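Local coordinates for protein putative tryptophan halogenase (PDB 6Y1W) that is probably a flavin-dependent halogenase that binds FAD through a Rossmann-type nucleotide-binding fold to halogenate an aromatic substrate, at residues A[24-29]-A[352-357]; A[88-93]-A[149-154]; A[103-108]-A[145-150]; A[334-339]-A[356-361]. All coordinates share one frame; numbering follows the deposited sequence.

Interaction 1 (A[24-29]-A[352-357]); sequences GGTAGW and HLIQRG
I354 reaches from the helix of 352-357 to the start of the helix of 24-29, where T26 and A27 receive it. The contact is apolar and small, burying 123 Å² in all. I354 carries it with two branches. Its CG1 stands anti to its own carbonyl carbon (chi1 -67°), and the chain runs on extended, so CD1 goes furthest across. I354 CD1 lies 3.9 Å from A27 CB. Both branches reach the A27 backbone: I354 CG2 and CD1 each lie 3.9 Å from A27 CA. A27 is thus touched at both its CA and its methyl. T26 is met at its methyl branch, with T26 CG2 4.0 Å from I354 CD1. The T26 and I354 side chains cross at about a right angle. T26 has a second conformer, for which this contact is not established. The closest pair of CA atoms, those of A27 and I354, is 6.0 Å apart.

G25 and G28 belong to a GxGxxG sequence that fits a Rossmann-type dinucleotide-binding turn, and G24 to A27 are predicted to bind FAD. G25 has positive phi (62°), part of the tight turn that leads into the helix. In this apo structure a tartrate, probably from the crystallisation liquor, is hydrogen-bonded to T26 N and A27 N. An acid at this helix start is consistent with a place for the FAD diphosphate. T26 also packs on A167 of helix 167-180, and A27 touches C221.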
loop_
_atom_site.group_PDB
_atom_site.type_symbol
_atom_site.label_atom_id
_atom_site.label_comp_id
_atom_site.label_asym_id
_atom_site.label_seq_id
_atom_site.Cartn_x
_atom_site.Cartn_y
_atom_site.Cartn_z
ATOM N N GLY A 24 17.535 -9.524 -26.052
ATOM C CA GLY A 24 16.176 -9.614 -26.537
ATOM C C GLY A 24 15.357 -10.453 -25.587
ATOM O O GLY A 24 15.359 -10.206 -24.376
ATOM N N GLY A 25 14.682 -11.457 -26.140
ATOM C CA GLY A 25 13.845 -12.342 -25.410
ATOM C C GLY A 25 12.705 -11.560 -24.772
ATOM O O GLY A 25 12.340 -10.461 -25.173
ATOM N N THR A 26 12.140 -12.149 -23.730
ATOM C CA THR A 26 11.026 -11.528 -23.035
ATOM C C THR A 26 11.432 -10.199 -22.398
ATOM O O THR A 26 10.711 -9.197 -22.452
ATOM C CB THR A 26 10.554 -12.516 -21.978
ATOM O OG1 THR A 26 10.373 -13.809 -22.597
ATOM C CG2 THR A 26 9.304 -12.046 -21.354
ATOM N N ALA A 27 12.567 -10.209 -21.697
ATOM C CA ALA A 27 12.931 -8.996 -20.958
ATOM C C ALA A 27 13.175 -7.832 -21.901
ATOM O O ALA A 27 12.676 -6.721 -21.681
ATOM C CB ALA A 27 14.170 -9.244 -20.092
ATOM N N GLY A 28 13.962 -8.072 -22.942
ATOM C CA GLY A 28 14.342 -6.986 -23.834
ATOM C C GLY A 28 13.150 -6.456 -24.608
ATOM O O GLY A 28 12.984 -5.224 -24.743
ATOM N N TRP A 29 12.308 -7.368 -25.121
ATOM C CA TRP A 29 11.215 -6.881 -25.964
ATOM C C TRP A 29 10.042 -6.388 -25.138
ATOM O O TRP A 29 9.286 -5.535 -25.613
ATOM C CB TRP A 29 10.798 -7.953 -26.995
ATOM C CG TRP A 29 11.851 -8.103 -28.084
ATOM C CD1 TRP A 29 12.671 -9.176 -28.295
ATOM C CD2 TRP A 29 12.224 -7.120 -29.063
ATOM N NE1 TRP A 29 13.505 -8.928 -29.358
ATOM C CE2 TRP A 29 13.260 -7.666 -29.835
ATOM C CE3 TRP A 29 11.773 -5.831 -29.351
ATOM C CZ2 TRP A 29 13.866 -6.964 -30.887
ATOM C CZ3 TRP A 29 12.364 -5.137 -30.380
ATOM C CH2 TRP A 29 13.411 -5.703 -31.140
ATOM N N HIS A 352 6.297 -11.108 -14.357
ATOM C CA HIS A 352 5.854 -10.025 -13.484
ATOM C C HIS A 352 7.027 -9.167 -13.034
ATOM O O HIS A 352 6.929 -7.933 -12.985
ATOM C CB HIS A 352 5.134 -10.634 -12.286
ATOM C CG HIS A 352 4.909 -9.655 -11.182
ATOM N ND1 HIS A 352 3.824 -8.804 -11.155
ATOM C CD2 HIS A 352 5.620 -9.403 -10.058
ATOM C CE1 HIS A 352 3.874 -8.065 -10.054
ATOM N NE2 HIS A 352 4.952 -8.419 -9.368
ATOM N N LEU A 353 8.143 -9.807 -12.672
ATOM C CA LEU A 353 9.272 -9.029 -12.195
ATOM C C LEU A 353 9.900 -8.213 -13.309
ATOM O O LEU A 353 10.389 -7.120 -13.043
ATOM C CB LEU A 353 10.315 -9.937 -11.546
ATOM C CG LEU A 353 9.853 -10.369 -10.148
ATOM C CD1 LEU A 353 10.666 -11.588 -9.703
ATOM C CD2 LEU A 353 9.916 -9.248 -9.109
ATOM N N ILE A 354 9.878 -8.714 -14.550
ATOM C CA ILE A 354 10.276 -7.884 -15.692
ATOM C C ILE A 354 9.351 -6.681 -15.809
ATOM O O ILE A 354 9.796 -5.530 -15.939
ATOM C CB ILE A 354 10.269 -8.717 -16.987
ATOM C CG1 ILE A 354 11.369 -9.788 -16.927
ATOM C CG2 ILE A 354 10.557 -7.779 -18.181
ATOM C CD1 ILE A 354 11.232 -10.864 -18.047
ATOM N N GLN A 355 8.036 -6.936 -15.800
ATOM C CA GLN A 355 7.062 -5.862 -15.943
ATOM C C GLN A 355 7.235 -4.820 -14.852
ATOM O O GLN A 355 7.193 -3.613 -15.129
ATOM C CB GLN A 355 5.648 -6.431 -15.886
ATOM C CG GLN A 355 4.591 -5.363 -15.640
ATOM C CD GLN A 355 3.187 -5.941 -15.667
ATOM O OE1 GLN A 355 2.957 -7.048 -16.221
ATOM N NE2 GLN A 355 2.221 -5.188 -15.127
ATOM N N ARG A 356 7.436 -5.260 -13.594
ATOM C CA ARG A 356 7.604 -4.266 -12.523
ATOM C C ARG A 356 8.824 -3.386 -12.769
ATOM O O ARG A 356 8.783 -2.170 -12.540
ATOM C CB ARG A 356 7.741 -4.940 -11.153
ATOM C CG ARG A 356 6.471 -5.644 -10.689
ATOM C CD ARG A 356 5.292 -4.663 -10.485
ATOM N NE ARG A 356 5.700 -3.613 -9.566
ATOM C CZ ARG A 356 5.483 -2.315 -9.756
ATOM N NH1 ARG A 356 4.857 -1.886 -10.852
ATOM N NH2 ARG A 356 5.914 -1.442 -8.841
ATOM N N GLY A 357 9.933 -3.981 -13.196
ATOM C CA GLY A 357 11.123 -3.185 -13.441
ATOM C C GLY A 357 10.875 -2.157 -14.532
ATOM O O GLY A 357 11.368 -1.028 -14.457
#

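Interaction 2 (A[88-93]-A[149-154])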
loop_
_atom_site.group_PDB
_atom_site.type_symbol
_atom_site.label_atom_id
_atom_site.label_comp_id
_atom_site.label_asym_id
_atom_site.label_seq_id
_atom_site.Cartn_x
_atom_site.Cartn_y
_atom_site.Cartn_z
ATOM N N PHE A 88 -6.021 -19.655 -20.602
ATOM C CA PHE A 88 -6.281 -18.917 -19.375
ATOM C C PHE A 88 -5.808 -19.679 -18.143
ATOM O O PHE A 88 -5.787 -20.919 -18.110
ATOM C CB PHE A 88 -7.780 -18.591 -19.247
ATOM C CG PHE A 88 -8.254 -17.609 -20.274
ATOM C CD1 PHE A 88 -8.022 -16.228 -20.099
ATOM C CD2 PHE A 88 -8.890 -18.031 -21.429
ATOM C CE1 PHE A 88 -8.416 -15.303 -21.059
ATOM C CE2 PHE A 88 -9.287 -17.089 -22.401
ATOM C CZ PHE A 88 -9.050 -15.740 -22.210
ATOM N N LYS A 89 -5.451 -18.905 -17.107
ATOM C CA LYS A 89 -4.981 -19.456 -15.842
ATOM C C LYS A 89 -5.743 -18.799 -14.715
ATOM O O LYS A 89 -5.803 -17.571 -14.665
ATOM C CB LYS A 89 -3.474 -19.167 -15.668
ATOM C CG LYS A 89 -2.937 -19.599 -14.298
ATOM C CD LYS A 89 -1.497 -19.144 -14.139
ATOM C CE LYS A 89 -1.031 -19.396 -12.675
ATOM N NZ LYS A 89 0.222 -18.560 -12.385
ATOM N N VAL A 90 -6.311 -19.608 -13.803
ATOM C CA VAL A 90 -6.979 -19.062 -12.619
ATOM C C VAL A 90 -6.301 -19.465 -11.319
ATOM O O VAL A 90 -6.765 -19.053 -10.247
ATOM C CB VAL A 90 -8.472 -19.437 -12.576
ATOM C CG1 VAL A 90 -9.206 -18.834 -13.766
ATOM C CG2 VAL A 90 -8.638 -20.971 -12.556
ATOM N N GLY A 91 -5.223 -20.249 -11.364
ATOM C CA GLY A 91 -4.588 -20.652 -10.119
ATOM C C GLY A 91 -3.504 -21.683 -10.375
ATOM O O GLY A 91 -3.206 -22.038 -11.524
ATOM N N ILE A 92 -2.928 -22.173 -9.265
ATOM C CA ILE A 92 -1.869 -23.185 -9.262
ATOM C C ILE A 92 -2.328 -24.321 -8.353
ATOM O O ILE A 92 -2.703 -24.078 -7.191
ATOM C CB ILE A 92 -0.534 -22.637 -8.725
ATOM C CG1 ILE A 92 -0.071 -21.449 -9.597
ATOM C CG2 ILE A 92 0.555 -23.697 -8.732
ATOM C CD1 ILE A 92 1.227 -20.777 -9.120
ATOM N N ALA A 93 -2.262 -25.560 -8.852
ATOM C CA ALA A 93 -2.577 -26.715 -8.016
ATOM C C ALA A 93 -1.291 -27.210 -7.375
ATOM O O ALA A 93 -0.358 -27.643 -8.080
ATOM C CB ALA A 93 -3.251 -27.815 -8.840
ATOM N N GLY A 149 -12.439 -26.784 -14.669
ATOM C CA GLY A 149 -11.933 -26.535 -16.020
ATOM C C GLY A 149 -12.783 -25.595 -16.848
ATOM O O GLY A 149 -12.952 -25.809 -18.066
ATOM N N ARG A 150 -13.315 -24.554 -16.223
ATOM C CA ARG A 150 -14.213 -23.595 -16.857
ATOM C C ARG A 150 -13.618 -22.192 -16.846
ATOM O O ARG A 150 -12.878 -21.818 -15.924
ATOM C CB ARG A 150 -15.568 -23.575 -16.126
ATOM C CG ARG A 150 -16.288 -24.909 -16.171
ATOM C CD ARG A 150 -17.661 -24.793 -15.550
ATOM N NE ARG A 150 -18.398 -26.050 -15.650
ATOM C CZ ARG A 150 -19.202 -26.376 -16.655
ATOM N NH1 ARG A 150 -19.382 -25.542 -17.672
ATOM N NH2 ARG A 150 -19.822 -27.553 -16.644
ATOM N N PHE A 151 -13.953 -21.393 -17.871
ATOM C CA PHE A 151 -13.497 -20.005 -17.905
ATOM C C PHE A 151 -14.352 -19.201 -18.867
ATOM O O PHE A 151 -14.596 -19.641 -20.002
ATOM C CB PHE A 151 -12.023 -19.850 -18.344
ATOM C CG PHE A 151 -11.575 -18.406 -18.333
ATOM C CD1 PHE A 151 -11.116 -17.834 -17.151
ATOM C CD2 PHE A 151 -11.734 -17.589 -19.453
ATOM C CE1 PHE A 151 -10.778 -16.498 -17.106
ATOM C CE2 PHE A 151 -11.410 -16.242 -19.415
ATOM C CZ PHE A 151 -10.937 -15.691 -18.220
ATOM N N ALA A 152 -14.730 -18.000 -18.431
ATOM C CA ALA A 152 -15.090 -16.885 -19.314
ATOM C C ALA A 152 -14.904 -15.599 -18.518
ATOM O O ALA A 152 -14.823 -15.636 -17.298
ATOM C CB ALA A 152 -16.539 -17.035 -19.830
ATOM N N HIS A 153 -14.806 -14.450 -19.212
ATOM C CA HIS A 153 -14.753 -13.186 -18.484
ATOM C C HIS A 153 -16.096 -12.920 -17.817
ATOM O O HIS A 153 -17.148 -13.286 -18.340
ATOM C CB HIS A 153 -14.444 -11.990 -19.397
ATOM C CG HIS A 153 -13.200 -12.144 -20.199
ATOM N ND1 HIS A 153 -13.190 -12.745 -21.438
ATOM C CD2 HIS A 153 -11.924 -11.786 -19.941
ATOM C CE1 HIS A 153 -11.959 -12.739 -21.919
ATOM N NE2 HIS A 153 -11.167 -12.172 -21.023
ATOM N N LEU A 154 -16.048 -12.251 -16.677
ATOM C CA LEU A 154 -17.285 -11.821 -16.031
ATOM C C LEU A 154 -17.354 -10.304 -15.957
ATOM O O LEU A 154 -16.317 -9.636 -15.937
ATOM C CB LEU A 154 -17.399 -12.412 -14.621
ATOM C CG LEU A 154 -17.769 -13.894 -14.589
ATOM C CD1 LEU A 154 -17.709 -14.457 -13.156
ATOM C CD2 LEU A 154 -19.165 -14.066 -15.204
#
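F88 and F151 face each other from strand 87-89 and an irregular loop, with their CA atoms 7.4 Å apart. Their rings form an offset stack, with centroids 4.0 Å apart and planes only 13° from parallel. F151 CE2 sits over the centre of the F88 ring, and F88 CD1 is 3.5 Å from it. F88 CB continues the overlap as a CH-pi contact, 3.9 Å from the F151 centroid and almost on the ring normal. F151 reaches this place because its CG stands anti to the backbone N (chi1 -178°). V90 CG1 touches the edge of the F151 ring, 4.0 Å from CD1. H153 completes an aromatic cluster: its NE2 approaches F88 CE1 obliquely at 4.2 Å. The same NE2 is hydrogen-bonded to E77, which probably helps to set the rotation of the imidazole.

K89, the predicted active-site lysine, points away from the loop, and its NZ is hydrogen-bonded to S348 OG and T62 O. The cluster therefore backs the strand on the side away from this lysine. Y161 meets both F88 and F151 edge-to-face. L496 and Y499 of helix 492-499 also cover F88, while V90 packs on A146 of helix 141-148.

Interaction 3 (A[103-108]-A[145-150]). With BUD ((2S,3S)-butane-2,3-diol), chain H.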
loop_
_atom_site.group_PDB
_atom_site.type_symbol
_atom_site.label_atom_id
_atom_site.label_comp_id
_atom_site.label_asym_id
_atom_site.label_seq_id
_atom_site.Cartn_x
_atom_site.Cartn_y
_atom_site.Cartn_z
ATOM N N HIS A 103 -3.116 -32.192 -1.011
ATOM C CA HIS A 103 -3.076 -31.210 -2.091
ATOM C C HIS A 103 -3.983 -30.034 -1.774
ATOM O O HIS A 103 -4.884 -30.124 -0.948
ATOM C CB HIS A 103 -3.527 -31.861 -3.408
ATOM C CG HIS A 103 -2.909 -33.194 -3.639
ATOM N ND1 HIS A 103 -1.549 -33.409 -3.521
ATOM C CD2 HIS A 103 -3.461 -34.400 -3.910
ATOM C CE1 HIS A 103 -1.284 -34.678 -3.781
ATOM N NE2 HIS A 103 -2.429 -35.302 -4.006
ATOM N N TYR A 104 -3.740 -28.912 -2.444
ATOM C CA TYR A 104 -4.648 -27.769 -2.352
ATOM C C TYR A 104 -4.412 -26.902 -3.580
ATOM O O TYR A 104 -3.491 -27.151 -4.361
ATOM C CB TYR A 104 -4.423 -26.945 -1.044
ATOM C CG TYR A 104 -3.118 -26.138 -1.068
ATOM C CD1 TYR A 104 -1.876 -26.735 -0.793
ATOM C CD2 TYR A 104 -3.127 -24.796 -1.403
ATOM C CE1 TYR A 104 -0.703 -26.020 -0.851
ATOM C CE2 TYR A 104 -1.960 -24.079 -1.477
ATOM C CZ TYR A 104 -0.749 -24.679 -1.198
ATOM O OH TYR A 104 0.440 -23.956 -1.275
ATOM N N ILE A 105 -5.249 -25.875 -3.734
ATOM C CA ILE A 105 -5.118 -24.916 -4.840
ATOM C C ILE A 105 -4.889 -23.521 -4.274
ATOM O O ILE A 105 -5.591 -23.087 -3.343
ATOM C CB ILE A 105 -6.372 -24.926 -5.748
ATOM C CG1 ILE A 105 -6.488 -26.286 -6.445
ATOM C CG2 ILE A 105 -6.320 -23.801 -6.809
ATOM C CD1 ILE A 105 -7.904 -26.487 -7.047
ATOM N N HIS A 106 -3.921 -22.809 -4.873
ATOM C CA HIS A 106 -3.694 -21.393 -4.632
ATOM C C HIS A 106 -4.261 -20.675 -5.847
ATOM O O HIS A 106 -3.637 -20.672 -6.912
ATOM C CB HIS A 106 -2.206 -21.102 -4.481
ATOM C CG HIS A 106 -1.892 -19.649 -4.330
ATOM N ND1 HIS A 106 -0.615 -19.151 -4.483
ATOM C CD2 HIS A 106 -2.694 -18.587 -4.079
ATOM C CE1 HIS A 106 -0.643 -17.838 -4.314
ATOM N NE2 HIS A 106 -1.889 -17.469 -4.085
ATOM N N SER A 107 -5.412 -20.036 -5.675
ATOM C CA SER A 107 -6.091 -19.416 -6.811
ATOM C C SER A 107 -5.955 -17.910 -6.733
ATOM O O SER A 107 -5.573 -17.346 -5.705
ATOM C CB SER A 107 -7.580 -19.802 -6.845
ATOM O OG SER A 107 -8.302 -19.140 -5.813
ATOM N N PHE A 108 -6.302 -17.252 -7.838
ATOM C CA PHE A 108 -6.550 -15.822 -7.804
ATOM C C PHE A 108 -7.884 -15.556 -7.123
ATOM O O PHE A 108 -8.561 -16.470 -6.636
ATOM C CB PHE A 108 -6.521 -15.247 -9.224
ATOM C CG PHE A 108 -5.255 -15.570 -9.979
ATOM C CD1 PHE A 108 -4.011 -15.428 -9.367
ATOM C CD2 PHE A 108 -5.317 -16.024 -11.295
ATOM C CE1 PHE A 108 -2.838 -15.730 -10.071
ATOM C CE2 PHE A 108 -4.153 -16.345 -11.993
ATOM C CZ PHE A 108 -2.926 -16.185 -11.400
ATOM N N ALA A 145 -13.312 -22.783 -10.520
ATOM C CA ALA A 145 -13.082 -22.831 -11.962
ATOM C C ALA A 145 -11.833 -23.641 -12.299
ATOM O O ALA A 145 -11.744 -24.261 -13.374
ATOM C CB ALA A 145 -12.971 -21.412 -12.520
ATOM N N ALA A 146 -10.854 -23.646 -11.397
ATOM C CA ALA A 146 -9.704 -24.524 -11.582
ATOM C C ALA A 146 -10.126 -25.975 -11.475
ATOM O O ALA A 146 -9.705 -26.805 -12.278
ATOM C CB ALA A 146 -8.610 -24.202 -10.544
ATOM N N GLN A 147 -10.972 -26.294 -10.494
ATOM C CA GLN A 147 -11.377 -27.681 -10.313
ATOM C C GLN A 147 -12.191 -28.191 -11.484
ATOM O O GLN A 147 -12.085 -29.376 -11.824
ATOM C CB GLN A 147 -12.194 -27.833 -9.036
ATOM C CG GLN A 147 -11.290 -27.604 -7.836
ATOM C CD GLN A 147 -12.042 -27.773 -6.517
ATOM O OE1 GLN A 147 -13.196 -27.382 -6.383
ATOM N NE2 GLN A 147 -11.353 -28.332 -5.519
ATOM N N GLU A 148 -13.048 -27.352 -12.054
ATOM C CA GLU A 148 -13.990 -27.815 -13.070
ATOM C C GLU A 148 -13.545 -27.505 -14.488
ATOM O O GLU A 148 -14.254 -27.884 -15.430
ATOM C CB GLU A 148 -15.376 -27.193 -12.847
ATOM C CG GLU A 148 -15.985 -27.475 -11.465
ATOM C CD GLU A 148 -16.148 -28.939 -11.183
ATOM O OE1 GLU A 148 -16.295 -29.724 -12.161
ATOM O OE2 GLU A 148 -16.134 -29.324 -9.981
ATOM N N GLY A 149 -12.439 -26.784 -14.669
ATOM C CA GLY A 149 -11.933 -26.535 -16.020
ATOM C C GLY A 149 -12.783 -25.595 -16.848
ATOM O O GLY A 149 -12.952 -25.809 -18.066
ATOM N N ARG A 150 -13.315 -24.554 -16.223
ATOM C CA ARG A 150 -14.213 -23.595 -16.857
ATOM C C ARG A 150 -13.618 -22.192 -16.846
ATOM O O ARG A 150 -12.878 -21.818 -15.924
ATOM C CB ARG A 150 -15.568 -23.575 -16.126
ATOM C CG ARG A 150 -16.288 -24.909 -16.171
ATOM C CD ARG A 150 -17.661 -24.793 -15.550
ATOM N NE ARG A 150 -18.398 -26.050 -15.650
ATOM C CZ ARG A 150 -19.202 -26.376 -16.655
ATOM N NH1 ARG A 150 -19.382 -25.542 -17.672
ATOM N NH2 ARG A 150 -19.822 -27.553 -16.644
HETATM C C1 BUD H . -0.652 -13.129 -8.145
HETATM O O1 BUD H . -0.719 -14.728 -6.392
HETATM C C2 BUD H . -0.646 -13.342 -6.631
HETATM O O2 BUD H . -1.859 -12.715 -4.585
HETATM C C3 BUD H . -1.851 -12.635 -6.002
HETATM C C4 BUD H . -1.828 -11.159 -6.419
#
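I105 on strand 102-107 and A146 and Q147 at the end of helix 141-148 make an apolar contact that buries 111 Å². One methyl does the touching. I105 CD1 lies 3.7 Å from Q147 CG, beside the aliphatic part of the glutamine. The same CD1 is 4.2 Å from the methyl CB of A146. I105 carries its CG1 anti to the carbonyl carbon (chi1 -65°) with an extended chain, which puts CD1 at the helix. L143, one turn earlier on that helix, also packs against I105.

Polar contacts run within each side or outward. Q147 OE1 is hydrogen-bonded to R144 NH1, so the amide end is held on its own helix. S107 OG donates to F108 O at 2.8 Å, in the carbonyl plane and on a lone pair. H106 ND1 is hydrogen-bonded to E347 OE2, and H106 NE2 to S444 OG.

H106 and F108, the latter just past the strand, come within van der Waals distance of the bound butanediol. H106 CE1 is 3.7 Å from BUD O1, and F108 CE1 is 3.9 Å from BUD C1. The diol is itself hydrogen-bonded to S444 OG and A441 N. Strand 102-107, at the edge of its mixed sheet within this chain, is thus covered by a helix through I105, while H106 and F108 line a small-molecule pocket. E347 is a predicted tryptophan-binding residue, so this pocket probably lies near the substrate site.

Interaction 4 (A[334-339]-A[356-361])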
loop_
_atom_site.group_PDB
_atom_site.type_symbol
_atom_site.label_atom_id
_atom_site.label_comp_id
_atom_site.label_asym_id
_atom_site.label_seq_id
_atom_site.Cartn_x
_atom_site.Cartn_y
_atom_site.Cartn_z
ATOM N N VAL A 334 20.057 -0.002 -16.038
ATOM C CA VAL A 334 18.965 -0.640 -15.289
ATOM C C VAL A 334 18.921 -2.098 -15.708
ATOM O O VAL A 334 18.754 -2.403 -16.902
ATOM C CB VAL A 334 17.610 0.054 -15.540
ATOM C CG1 VAL A 334 16.506 -0.665 -14.795
ATOM C CG2 VAL A 334 17.641 1.524 -15.086
ATOM N N ALA A 335 19.062 -3.012 -14.730
ATOM C CA ALA A 335 18.933 -4.436 -15.048
ATOM C C ALA A 335 17.481 -4.892 -14.964
ATOM O O ALA A 335 16.731 -4.477 -14.077
ATOM C CB ALA A 335 19.793 -5.288 -14.100
ATOM N N LEU A 336 17.095 -5.784 -15.890
ATOM C CA LEU A 336 15.756 -6.374 -15.906
ATOM C C LEU A 336 15.834 -7.881 -16.098
ATOM O O LEU A 336 16.778 -8.394 -16.695
ATOM C CB LEU A 336 14.939 -5.773 -17.063
ATOM C CG LEU A 336 14.705 -4.279 -17.027
ATOM C CD1 LEU A 336 14.166 -3.778 -18.382
ATOM C CD2 LEU A 336 13.702 -3.919 -15.883
ATOM N N GLY A 337 14.816 -8.595 -15.607
ATOM C CA GLY A 337 14.801 -10.037 -15.818
ATOM C C GLY A 337 15.924 -10.729 -15.079
ATOM O O GLY A 337 16.289 -10.329 -13.977
ATOM N N LEU A 338 16.486 -11.784 -15.684
ATOM C CA LEU A 338 17.503 -12.579 -14.989
ATOM C C LEU A 338 18.705 -11.742 -14.561
ATOM O O LEU A 338 19.339 -12.043 -13.540
ATOM C CB LEU A 338 17.982 -13.718 -15.882
ATOM C CG LEU A 338 16.923 -14.792 -16.125
ATOM C CD1 LEU A 338 17.428 -15.793 -17.183
ATOM C CD2 LEU A 338 16.597 -15.467 -14.829
ATOM N N ALA A 339 19.051 -10.707 -15.326
ATOM C CA ALA A 339 20.171 -9.875 -14.896
ATOM C C ALA A 339 19.926 -9.192 -13.564
ATOM O O ALA A 339 20.911 -8.772 -12.915
ATOM C CB ALA A 339 20.485 -8.798 -15.956
ATOM N N ARG A 356 7.436 -5.260 -13.594
ATOM C CA ARG A 356 7.604 -4.266 -12.523
ATOM C C ARG A 356 8.824 -3.386 -12.769
ATOM O O ARG A 356 8.783 -2.170 -12.540
ATOM C CB ARG A 356 7.741 -4.940 -11.153
ATOM C CG ARG A 356 6.471 -5.644 -10.689
ATOM C CD ARG A 356 5.292 -4.663 -10.485
ATOM N NE ARG A 356 5.700 -3.613 -9.566
ATOM C CZ ARG A 356 5.483 -2.315 -9.756
ATOM N NH1 ARG A 356 4.857 -1.886 -10.852
ATOM N NH2 ARG A 356 5.914 -1.442 -8.841
ATOM N N GLY A 357 9.933 -3.981 -13.196
ATOM C CA GLY A 357 11.123 -3.185 -13.441
ATOM C C GLY A 357 10.875 -2.157 -14.532
ATOM O O GLY A 357 11.368 -1.028 -14.457
ATOM N N ILE A 358 10.119 -2.545 -15.563
ATOM C CA ILE A 358 9.833 -1.650 -16.693
ATOM C C ILE A 358 8.872 -0.539 -16.265
ATOM O O ILE A 358 9.097 0.659 -16.526
ATOM C CB ILE A 358 9.234 -2.461 -17.864
ATOM C CG1 ILE A 358 10.255 -3.430 -18.439
ATOM C CG2 ILE A 358 8.672 -1.494 -18.962
ATOM C CD1 ILE A 358 9.616 -4.526 -19.323
ATOM N N VAL A 359 7.752 -0.928 -15.662
ATOM C CA VAL A 359 6.742 0.037 -15.255
ATOM C C VAL A 359 7.329 1.008 -14.243
ATOM O O VAL A 359 7.094 2.222 -14.316
ATOM C CB VAL A 359 5.503 -0.686 -14.694
ATOM C CG1 VAL A 359 4.521 0.335 -14.021
ATOM C CG2 VAL A 359 4.791 -1.402 -15.838
ATOM N N ARG A 360 8.122 0.503 -13.302
ATOM C CA ARG A 360 8.727 1.412 -12.331
ATOM C C ARG A 360 9.673 2.382 -13.016
ATOM O O ARG A 360 9.706 3.568 -12.664
ATOM C CB ARG A 360 9.477 0.639 -11.249
ATOM C CG ARG A 360 9.869 1.537 -10.068
ATOM C CD ARG A 360 10.777 0.786 -9.106
ATOM N NE ARG A 360 10.153 -0.483 -8.708
ATOM C CZ ARG A 360 10.618 -1.686 -9.028
ATOM N NH1 ARG A 360 11.723 -1.842 -9.753
ATOM N NH2 ARG A 360 9.941 -2.759 -8.613
ATOM N N LEU A 361 10.434 1.898 -14.016
ATOM C CA LEU A 361 11.342 2.784 -14.757
ATOM C C LEU A 361 10.551 3.863 -15.481
ATOM O O LEU A 361 10.945 5.039 -15.499
ATOM C CB LEU A 361 12.145 1.987 -15.782
ATOM C CG LEU A 361 13.125 2.797 -16.665
ATOM C CD1 LEU A 361 14.082 3.698 -15.860
ATOM C CD2 LEU A 361 13.954 1.821 -17.556
#
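L336 presses a methyl onto a flat group: its CD2 lies over one face of the G357–I358 peptide. L336 CD2 is 3.6 Å from G357 C and 3.9 Å from I358 N. It is also 3.6 Å from G357 CA. The other flat group here, the R360 guanidinium, has R356 O over its centre on one face, 3.9 Å above the plane. R360 also makes a cation-pi contact with Y377.

G357 has no side chain, and this lets L336 come right up to the helix backbone. The L336 and G357 CA atoms are 6.1 Å apart. The second methyl of the leucine turns to the neighbour: L336 CD1 is 3.9 Å from I358 CG1. These two side chains cross at about a right angle. L336 holds CG anti to its carbonyl carbon (chi1 -61°), which carries both methyls to the helix.

Strand 333-335 lies in the mixed sheet of what is probably the FAD-binding, Rossmann-like part, beside strand 217-220, and helix 350-363 packs against the strand and the residue that follows it. This fits the Rossmann-like core of flavin-dependent halogenases. L338, just past the strand, is predicted to bind FAD, and its backbone N is hydrogen-bonded to a tartrate probably taken from the crystallisation liquor.

One helical turn further, V334 CG2 meets L361 CD1 at 4.2 Å. V334 and L361 both also touch L219 of strand 217-220 and Y377 of helix 371-397. I358 extends the packing to M30, A31 and A34 of helix 25-39.

The four contacts form two groups. Interactions 1 and 4 have centres about 6 Å apart and share R356 and G357 on helix 350-363. They touch where I354 CG1 meets G337 CA at 3.6 Å. Interactions 2 and 3 have centres about 7 Å apart and share G149 and R150. Strands 91-99 and 102-107 pair in one sheet between them. The groups lie 24 to 31 Å apart, centre to centre. Along the chain, interactions 2 and 3 fall between the two segments of interaction 1, and interaction 4 follows them. One group borders the predicted FAD site; the other flanks the predicted catalytic lysine and the probable substrate region.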